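Local coordinates for protein TRAP-type C4-dicarboxylate:H+ symport system substrate-binding component DctP (Shewanella oneidensis, PDB 4MX6) that binds succinate in the periplasm and probably hands C4-dicarboxylates to a TRAP-type, proton-coupled membrane transporter, at residues K177-A182 against Q217-S222; H235-N240 against V301-A306. One frame throughout, in Å; residues are numbered along the deposited sequence.

Interaction 1: residues K177-A182 against Q217-S222; sequences KFRVMA and QENTWS. With SIN (succinic acid), chain B.
In the succinate-binding cleft, R179 and N219 meet around one ligand carboxylate. R179 presents the edge of its guanidinium: NH1 donates to succinate O4 (2.9 Å) and NH2 to O3 (2.8 Å), a two-pronged pair of nearly straight hydrogen bonds, the way TRAP solute-binding proteins hold a substrate carboxylate. N219 ND2 adds a more bent bond to O3 (2.9 Å, 140° at the hydrogen), and one water accepts from both R179 NH2 and N219 ND2. With CG anti to the backbone N (chi1 177°) and a bend at chi2, the arginine chain turns into the cleft, where K200 O receives its NE and M181 N lies over one guanidinium face. Replacing R179 by an alanine is likely to leave succinate O4 without a donor from the two segments and O3 with N219 alone, though K51 and K104 still hold the ligand. M181 packs alongside, CG 3.3 Å from succinate O4. Strands 177-180 and 217-219, in different sheets, run at 39° to each other, bridged by water: one sits 2.7 Å from R179 O and accepts from E218 N, another accepts from M181 N and donates to E218 OE2, a carboxylate also held by K159 and H241. F178 CD2 comes within 3.5 Å of Q217 N.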
ATOM      1  N   LYS A 177     -18.228  11.059  -2.091  1.00 10.27           N
ATOM      2  CA  LYS A 177     -17.135  11.194  -1.135  1.00  9.83           C
ATOM      3  C   LYS A 177     -16.361   9.883  -1.069  1.00  8.98           C
ATOM      4  O   LYS A 177     -16.946   8.837  -0.774  1.00  9.66           O
ATOM      5  CB  LYS A 177     -17.692  11.534   0.255  1.00 11.13           C
ATOM      6  CG  LYS A 177     -18.111  12.986   0.418  1.00 13.19           C
ATOM      7  CD  LYS A 177     -18.729  13.280   1.786  1.00 14.80           C
ATOM      8  CE  LYS A 177     -20.118  12.720   1.915  1.00 16.55           C
ATOM      9  NZ  LYS A 177     -20.891  13.533   2.892  1.00 17.89           N
ATOM     10  N   PHE A 178     -15.055   9.939  -1.338  1.00  8.22           N
ATOM     11  CA  PHE A 178     -14.183   8.773  -1.239  1.00  8.26           C
ATOM     12  C   PHE A 178     -13.127   9.007  -0.173  1.00  7.92           C
ATOM     13  O   PHE A 178     -12.436  10.019  -0.192  1.00  8.74           O
ATOM     14  CB  PHE A 178     -13.463   8.502  -2.567  1.00  8.57           C
ATOM     15  CG  PHE A 178     -14.346   7.917  -3.639  1.00  8.61           C
ATOM     16  CD1 PHE A 178     -15.132   8.735  -4.435  1.00  9.71           C
ATOM     17  CD2 PHE A 178     -14.370   6.550  -3.873  1.00  9.72           C
ATOM     18  CE1 PHE A 178     -15.926   8.205  -5.427  1.00 11.32           C
ATOM     19  CE2 PHE A 178     -15.173   6.018  -4.873  1.00 10.90           C
ATOM     20  CZ  PHE A 178     -15.943   6.850  -5.647  1.00 11.46           C
ATOM     21  N   ARG A 179     -12.967   8.054   0.734  1.00  7.44           N
ATOM     22  CA  ARG A 179     -11.778   8.060   1.576  1.00  7.27           C
ATOM     23  C   ARG A 179     -10.563   7.781   0.707  1.00  6.80           C
ATOM     24  O   ARG A 179     -10.618   6.965  -0.212  1.00  7.41           O
ATOM     25  CB  ARG A 179     -11.875   7.007   2.668  1.00  7.31           C
ATOM     26  CG  ARG A 179     -10.630   6.906   3.558  1.00  6.90           C
ATOM     27  CD  ARG A 179      -9.659   5.823   3.094  1.00  7.03           C
ATOM     28  NE  ARG A 179      -8.460   5.786   3.937  1.00  6.86           N
ATOM     29  CZ  ARG A 179      -7.520   4.851   3.855  1.00  6.35           C
ATOM     30  NH1 ARG A 179      -6.441   4.942   4.617  1.00  7.07           N
ATOM     31  NH2 ARG A 179      -7.640   3.843   3.012  1.00  6.86           N
ATOM     32  N   VAL A 180      -9.462   8.448   1.035  1.00  7.22           N
ATOM     33  CA  VAL A 180      -8.151   8.141   0.473  1.00  6.89           C
ATOM     34  C   VAL A 180      -7.136   7.996   1.608  1.00  6.89           C
ATOM     35  O   VAL A 180      -7.267   8.597   2.680  1.00  7.13           O
ATOM     36  CB  VAL A 180      -7.651   9.207  -0.539  1.00  8.11           C
ATOM     37  CG1 VAL A 180      -8.471   9.146  -1.817  1.00  9.30           C
ATOM     38  CG2 VAL A 180      -7.646  10.598   0.076  1.00  8.96           C
ATOM     39  N   MET A 181      -6.103   7.204   1.332  1.00  6.62           N
ATOM     40  CA  MET A 181      -4.866   7.287   2.093  1.00  7.14           C
ATOM     41  C   MET A 181      -4.369   8.731   2.043  1.00  7.47           C
ATOM     42  O   MET A 181      -4.729   9.491   1.143  1.00  7.51           O
ATOM     43  CB  MET A 181      -3.823   6.337   1.499  1.00  6.75           C
ATOM     44  CG  MET A 181      -4.221   4.867   1.605  1.00  6.72           C
ATOM     45  SD  MET A 181      -3.016   3.705   0.934  1.00  6.82           S
ATOM     46  CE  MET A 181      -3.329   3.814  -0.829  1.00  7.04           C
ATOM     47  N   ALA A 182      -3.512   9.107   2.986  1.00  8.22           N
ATOM     48  CA  ALA A 182      -3.099  10.503   3.108  1.00  9.19           C
ATOM     49  C   ALA A 182      -2.062  10.896   2.051  1.00  9.53           C
ATOM     50  O   ALA A 182      -0.874  11.000   2.331  1.00 12.51           O
ATOM     51  CB  ALA A 182      -2.593  10.786   4.502  1.00 11.85           C
ATOM     52  N   GLN A 217     -14.499   4.014  -1.533  1.00  7.25           N
ATOM     53  CA  GLN A 217     -13.071   3.997  -1.258  1.00  7.01           C
ATOM     54  C   GLN A 217     -12.378   3.209  -2.366  1.00  6.87           C
ATOM     55  O   GLN A 217     -13.020   2.806  -3.340  1.00  7.34           O
ATOM     56  CB  GLN A 217     -12.782   3.447   0.154  1.00  7.29           C
ATOM     57  CG  GLN A 217     -13.305   2.034   0.444  1.00  8.35           C
ATOM     58  CD  GLN A 217     -12.385   0.937  -0.060  1.00  8.75           C
ATOM     59  OE1 GLN A 217     -11.245   0.822   0.379  1.00  8.91           O
ATOM     60  NE2 GLN A 217     -12.876   0.131  -0.997  1.00  9.89           N
ATOM     61  N   GLU A 218     -11.064   3.024  -2.247  1.00  6.58           N
ATOM     62  CA  GLU A 218     -10.288   2.255  -3.229  1.00  6.10           C
ATOM     63  C   GLU A 218      -9.364   1.324  -2.450  1.00  5.44           C
ATOM     64  O   GLU A 218      -8.688   1.749  -1.504  1.00  6.05           O
ATOM     65  CB  GLU A 218      -9.475   3.171  -4.159  1.00  6.48           C
ATOM     66  CG  GLU A 218      -8.638   4.207  -3.419  1.00  6.76           C
ATOM     67  CD  GLU A 218      -7.513   4.838  -4.239  1.00  6.76           C
ATOM     68  OE1 GLU A 218      -7.556   4.788  -5.478  1.00  7.54           O
ATOM     69  OE2 GLU A 218      -6.558   5.360  -3.619  1.00  7.39           O
ATOM     70  N   ASN A 219      -9.302   0.059  -2.844  1.00  5.28           N
ATOM     71  CA  ASN A 219      -8.428  -0.873  -2.140  1.00  5.29           C
ATOM     72  C   ASN A 219      -8.297  -2.190  -2.890  1.00  4.85           C
ATOM     73  O   ASN A 219      -9.003  -2.444  -3.869  1.00  5.72           O
ATOM     74  CB  ASN A 219      -8.874  -1.108  -0.686  1.00  5.82           C
ATOM     75  CG  ASN A 219      -7.712  -0.961   0.263  1.00  5.59           C
ATOM     76  OD1 ASN A 219      -6.704  -1.659   0.115  1.00  6.07           O
ATOM     77  ND2 ASN A 219      -7.790   0.000   1.168  1.00  6.19           N
ATOM     78  N   THR A 220      -7.382  -3.025  -2.420  1.00  5.43           N
ATOM     79  CA  THR A 220      -7.156  -4.313  -3.038  1.00  5.42           C
ATOM     80  C   THR A 220      -8.192  -5.321  -2.565  1.00  5.46           C
ATOM     81  O   THR A 220      -8.854  -5.123  -1.536  1.00  5.85           O
ATOM     82  CB  THR A 220      -5.758  -4.849  -2.688  1.00  6.29           C
ATOM     83  OG1 THR A 220      -5.740  -5.130  -1.280  1.00  6.08           O
ATOM     84  CG2 THR A 220      -4.666  -3.830  -3.045  1.00  7.40           C
ATOM     85  N   TRP A 221      -8.322  -6.427  -3.282  1.00  6.06           N
ATOM     86  CA  TRP A 221      -9.227  -7.492  -2.849  1.00  6.21           C
ATOM     87  C   TRP A 221      -8.902  -7.941  -1.425  1.00  5.89           C
ATOM     88  O   TRP A 221      -9.808  -8.210  -0.647  1.00  6.69           O
ATOM     89  CB  TRP A 221      -9.204  -8.705  -3.788  1.00  7.30           C
ATOM     90  CG  TRP A 221      -9.645  -8.414  -5.181  1.00  8.21           C
ATOM     91  CD1 TRP A 221      -8.863  -8.441  -6.285  1.00  9.38           C
ATOM     92  CD2 TRP A 221     -10.963  -8.064  -5.632  1.00  8.94           C
ATOM     93  NE1 TRP A 221      -9.591  -8.129  -7.394  1.00 10.78           N
ATOM     94  CE2 TRP A 221     -10.883  -7.882  -7.028  1.00  9.88           C
ATOM     95  CE3 TRP A 221     -12.195  -7.883  -5.002  1.00 10.71           C
ATOM     96  CZ2 TRP A 221     -11.982  -7.536  -7.803  1.00 11.53           C
ATOM     97  CZ3 TRP A 221     -13.289  -7.552  -5.787  1.00 12.60           C
ATOM     98  CH2 TRP A 221     -13.167  -7.386  -7.170  1.00 12.75           C
ATOM     99  N   SER A 222      -7.618  -8.057  -1.092  1.00  5.98           N
ATOM    100  CA  SER A 222      -7.228  -8.562   0.222  1.00  5.80           C
ATOM    101  C   SER A 222      -7.709  -7.655   1.341  1.00  5.66           C
ATOM    102  O   SER A 222      -8.236  -8.147   2.338  1.00  6.38           O
ATOM    103  CB  SER A 222      -5.714  -8.721   0.314  1.00  6.35           C
ATOM    104  OG  SER A 222      -5.294  -8.838   1.668  1.00  7.80           O
TER
HETATM  105  C1  SIN B 401      -2.546  -1.145   4.118  1.00  5.37           C
HETATM  106  O1  SIN B 401      -1.453  -0.937   4.707  1.00  6.06           O
HETATM  107  O2  SIN B 401      -2.726  -2.106   3.340  1.00  5.25           O
HETATM  108  C2  SIN B 401      -3.670  -0.158   4.300  1.00  5.55           C
HETATM  109  C3  SIN B 401      -3.815   0.681   3.031  1.00  6.05           C
HETATM  110  C4  SIN B 401      -4.845   1.768   3.190  1.00  6.09           C
HETATM  111  O3  SIN B 401      -5.856   1.768   2.429  1.00  6.67           O
HETATM  112  O4  SIN B 401      -4.687   2.661   4.051  1.00  6.25           O
HETATM  113  O   HOH W   1      -9.436   4.541  -0.238  1.00  7.74           O
HETATM  114  O   HOH W   2      -9.596   2.440   1.546  1.00  9.07           O
HETATM  115  O   HOH W   3      -6.740   5.325  -0.889  1.00  7.46           O

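Interaction 2: residues H235-N240 against V301-A306; sequences HITESN and VTLSPA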
ATOM      1  N   HIS A 235     -21.440  -2.160  -4.548  1.00  9.64           N
ATOM      2  CA  HIS A 235     -20.811  -2.386  -5.849  1.00  9.98           C
ATOM      3  C   HIS A 235     -19.308  -2.235  -5.800  1.00  9.20           C
ATOM      4  O   HIS A 235     -18.795  -1.264  -5.249  1.00  9.33           O
ATOM      5  CB  HIS A 235     -21.352  -1.384  -6.856  1.00 10.40           C
ATOM      6  CG  HIS A 235     -22.755  -1.658  -7.260  1.00 11.47           C
ATOM      7  ND1 HIS A 235     -23.849  -1.205  -6.552  1.00 12.09           N
ATOM      8  CD2 HIS A 235     -23.243  -2.378  -8.295  1.00 12.18           C
ATOM      9  CE1 HIS A 235     -24.950  -1.630  -7.142  1.00 12.66           C
ATOM     10  NE2 HIS A 235     -24.609  -2.346  -8.199  1.00 13.37           N
ATOM     11  N   ILE A 236     -18.606  -3.195  -6.392  1.00  8.94           N
ATOM     12  CA  ILE A 236     -17.148  -3.144  -6.505  1.00  9.27           C
ATOM     13  C   ILE A 236     -16.817  -3.120  -7.980  1.00  9.23           C
ATOM     14  O   ILE A 236     -17.219  -4.010  -8.723  1.00 10.21           O
ATOM     15  CB  ILE A 236     -16.480  -4.377  -5.855  1.00 10.66           C
ATOM     16  CG1 ILE A 236     -16.926  -4.510  -4.407  1.00 12.56           C
ATOM     17  CG2 ILE A 236     -14.950  -4.303  -5.981  1.00 10.26           C
ATOM     18  CD1 ILE A 236     -16.456  -5.784  -3.732  1.00 13.97           C
ATOM     19  N   THR A 237     -16.099  -2.094  -8.408  1.00  8.67           N
ATOM     20  CA  THR A 237     -15.739  -1.937  -9.800  1.00  8.71           C
ATOM     21  C   THR A 237     -14.272  -2.347  -9.970  1.00  8.37           C
ATOM     22  O   THR A 237     -13.379  -1.802  -9.313  1.00  8.58           O
ATOM     23  CB  THR A 237     -15.990  -0.491 -10.247  1.00 10.01           C
ATOM     24  OG1 THR A 237     -17.387  -0.180 -10.112  1.00 10.41           O
ATOM     25  CG2 THR A 237     -15.608  -0.299 -11.695  1.00 10.60           C
ATOM     26  N   GLU A 238     -14.050  -3.359 -10.800  1.00  8.86           N
ATOM     27  CA  GLU A 238     -12.716  -3.913 -11.025  1.00  9.62           C
ATOM     28  C   GLU A 238     -11.952  -3.038 -12.013  1.00  9.08           C
ATOM     29  O   GLU A 238     -11.839  -3.337 -13.196  1.00 10.38           O
ATOM     30  CB  GLU A 238     -12.813  -5.362 -11.500  1.00 11.22           C
ATOM     31  CG  GLU A 238     -11.473  -6.095 -11.539  1.00 13.96           C
ATOM     32  CD  GLU A 238     -11.636  -7.612 -11.643  1.00 17.76           C
ATOM     33  OE1 GLU A 238     -12.770  -8.088 -11.805  1.00 19.64           O
ATOM     34  OE2 GLU A 238     -10.631  -8.341 -11.555  1.00 20.07           O
ATOM     35  N   SER A 239     -11.429  -1.951 -11.474  1.00  7.83           N
ATOM     36  CA  SER A 239     -10.801  -0.888 -12.222  1.00  7.51           C
ATOM     37  C   SER A 239      -9.282  -1.046 -12.340  1.00  7.57           C
ATOM     38  O   SER A 239      -8.687  -0.515 -13.268  1.00  7.86           O
ATOM     39  CB  SER A 239     -11.135   0.421 -11.522  1.00  8.04           C
ATOM     40  OG  SER A 239     -10.933   0.289 -10.126  1.00  7.79           O
ATOM     41  N   ASN A 240      -8.647  -1.732 -11.386  1.00  7.32           N
ATOM     42  CA  ASN A 240      -7.185  -1.875 -11.386  1.00  7.36           C
ATOM     43  C   ASN A 240      -6.498  -0.537 -11.653  1.00  7.03           C
ATOM     44  O   ASN A 240      -5.536  -0.466 -12.421  1.00  7.82           O
ATOM     45  CB  ASN A 240      -6.742  -2.923 -12.412  1.00  8.21           C
ATOM     46  CG  ASN A 240      -7.228  -4.310 -12.064  1.00  9.69           C
ATOM     47  OD1 ASN A 240      -6.994  -4.803 -10.965  1.00 10.30           O
ATOM     48  ND2 ASN A 240      -7.882  -4.965 -13.012  1.00 12.04           N
ATOM     49  N   VAL A 301     -18.562  -5.193 -10.831  1.00 13.57           N
ATOM     50  CA  VAL A 301     -18.761  -4.375 -12.021  1.00 13.94           C
ATOM     51  C   VAL A 301     -17.464  -4.467 -12.821  1.00 13.62           C
ATOM     52  O   VAL A 301     -16.383  -4.202 -12.300  1.00 13.86           O
ATOM     53  CB  VAL A 301     -19.042  -2.896 -11.636  1.00 14.68           C
ATOM     54  CG1 VAL A 301     -19.173  -2.031 -12.860  1.00 14.99           C
ATOM     55  CG2 VAL A 301     -20.304  -2.793 -10.772  1.00 16.26           C
ATOM     56  N   THR A 302     -17.578  -4.888 -14.071  1.00 13.96           N
ATOM     57  CA  THR A 302     -16.441  -5.048 -14.961  1.00 15.35           C
ATOM     58  C   THR A 302     -16.432  -3.878 -15.941  1.00 15.22           C
ATOM     59  O   THR A 302     -17.484  -3.368 -16.281  1.00 17.66           O
ATOM     60  CB  THR A 302     -16.566  -6.404 -15.712  1.00 19.17           C
ATOM     61  OG1 THR A 302     -16.413  -7.479 -14.771  1.00 21.41           O
ATOM     62  CG2 THR A 302     -15.542  -6.540 -16.811  1.00 20.83           C
ATOM     63  N   LEU A 303     -15.253  -3.442 -16.376  1.00 14.00           N
ATOM     64  CA  LEU A 303     -15.131  -2.355 -17.352  1.00 13.91           C
ATOM     65  C   LEU A 303     -14.841  -2.906 -18.736  1.00 15.05           C
ATOM     66  O   LEU A 303     -13.958  -3.746 -18.897  1.00 16.11           O
ATOM     67  CB  LEU A 303     -13.990  -1.410 -16.985  1.00 13.38           C
ATOM     68  CG  LEU A 303     -14.078  -0.712 -15.630  1.00 12.91           C
ATOM     69  CD1 LEU A 303     -12.911   0.260 -15.454  1.00 12.62           C
ATOM     70  CD2 LEU A 303     -15.398   0.009 -15.474  1.00 14.18           C
ATOM     71  N   SER A 304     -15.566  -2.421 -19.736  1.00 14.85           N
ATOM     72  CA  SER A 304     -15.217  -2.706 -21.118  1.00 16.34           C
ATOM     73  C   SER A 304     -13.933  -1.963 -21.475  1.00 15.78           C
ATOM     74  O   SER A 304     -13.508  -1.054 -20.771  1.00 15.22           O
ATOM     75  CB  SER A 304     -16.330  -2.264 -22.070  1.00 17.37           C
ATOM     76  OG  SER A 304     -16.327  -0.857 -22.223  1.00 17.46           O
ATOM     77  N   PRO A 305     -13.310  -2.339 -22.587  1.00 16.16           N
ATOM     78  CA  PRO A 305     -12.085  -1.634 -22.972  1.00 16.23           C
ATOM     79  C   PRO A 305     -12.295  -0.133 -23.136  1.00 14.63           C
ATOM     80  O   PRO A 305     -11.458   0.647 -22.672  1.00 14.47           O
ATOM     81  CB  PRO A 305     -11.732  -2.276 -24.308  1.00 17.20           C
ATOM     82  CG  PRO A 305     -12.272  -3.660 -24.187  1.00 17.75           C
ATOM     83  CD  PRO A 305     -13.564  -3.515 -23.435  1.00 16.79           C
ATOM     84  N   ALA A 306     -13.386   0.274 -23.780  1.00 13.98           N
ATOM     85  CA  ALA A 306     -13.664   1.688 -23.948  1.00 13.31           C
ATOM     86  C   ALA A 306     -13.950   2.358 -22.613  1.00 12.95           C
ATOM     87  O   ALA A 306     -13.569   3.503 -22.408  1.00 12.83           O
ATOM     88  CB  ALA A 306     -14.821   1.910 -24.916  1.00 13.48           C
TER
HETATM   89  O   HOH W   4     -12.861  -4.632 -15.282  1.00 17.47           O
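H235 sets the edge of its imidazole against V301, CD2 lying 3.9 Å from CG2. At I236 the backbone takes over, its carbonyl O accepting from V301 N (2.8 Å). T237 is the parallel bridge partner of V301, and their side chains share one face of the sheet: OG1 rests 3.5 Å from V301 CB while donor L167 N bonds it from a neighbouring loop. That OG1 stands beside the backbone N (chi1 -61°), which leaves the methyl CG2 anti to that N and turned to L303, where it meets CD2 at 3.8 Å, the two side chains crossing at about a right angle. E238 N then donates almost straight to V301 O (2.9 Å, 170° at the hydrogen), so V301 is gripped through both its N and its O. E238 is the centre of an inverse gamma turn; its O accepts a hydrogen bond from a water (2.7 Å) that accepts from L303 N, while its carboxylate reaches K289. S239 follows, with CA 4.0 Å from L303 CD1, just ahead of the helix that S304 caps. Direct backbone bonds thus fix the register at V301, whereas one water and methyl contacts at L303 probably specify the joint less rigidly.

Overall arrangement
From the N terminus, strand 177-180 comes first, and 217-219 returns to it across 34 residues that include helices 184-191 and 205-210; there interaction 1 closes its loop over the succinate site. The chain then runs through helix 221-226 into strand 235-237, and interaction 2 closes a second, longer loop, holding the long helix 260-295, when 301-306 arrives. The loops neither nest nor cross, but follow in series. Both reach one mixed sheet, ordered 217-219, 160-163, 235-237, 299-301, so interaction 1 ties one outermost strand to the separate sheet of 177-180 and interaction 2 secures the other. W221 joins them directly, its CZ3 lying 3.7 Å from I236 CG2.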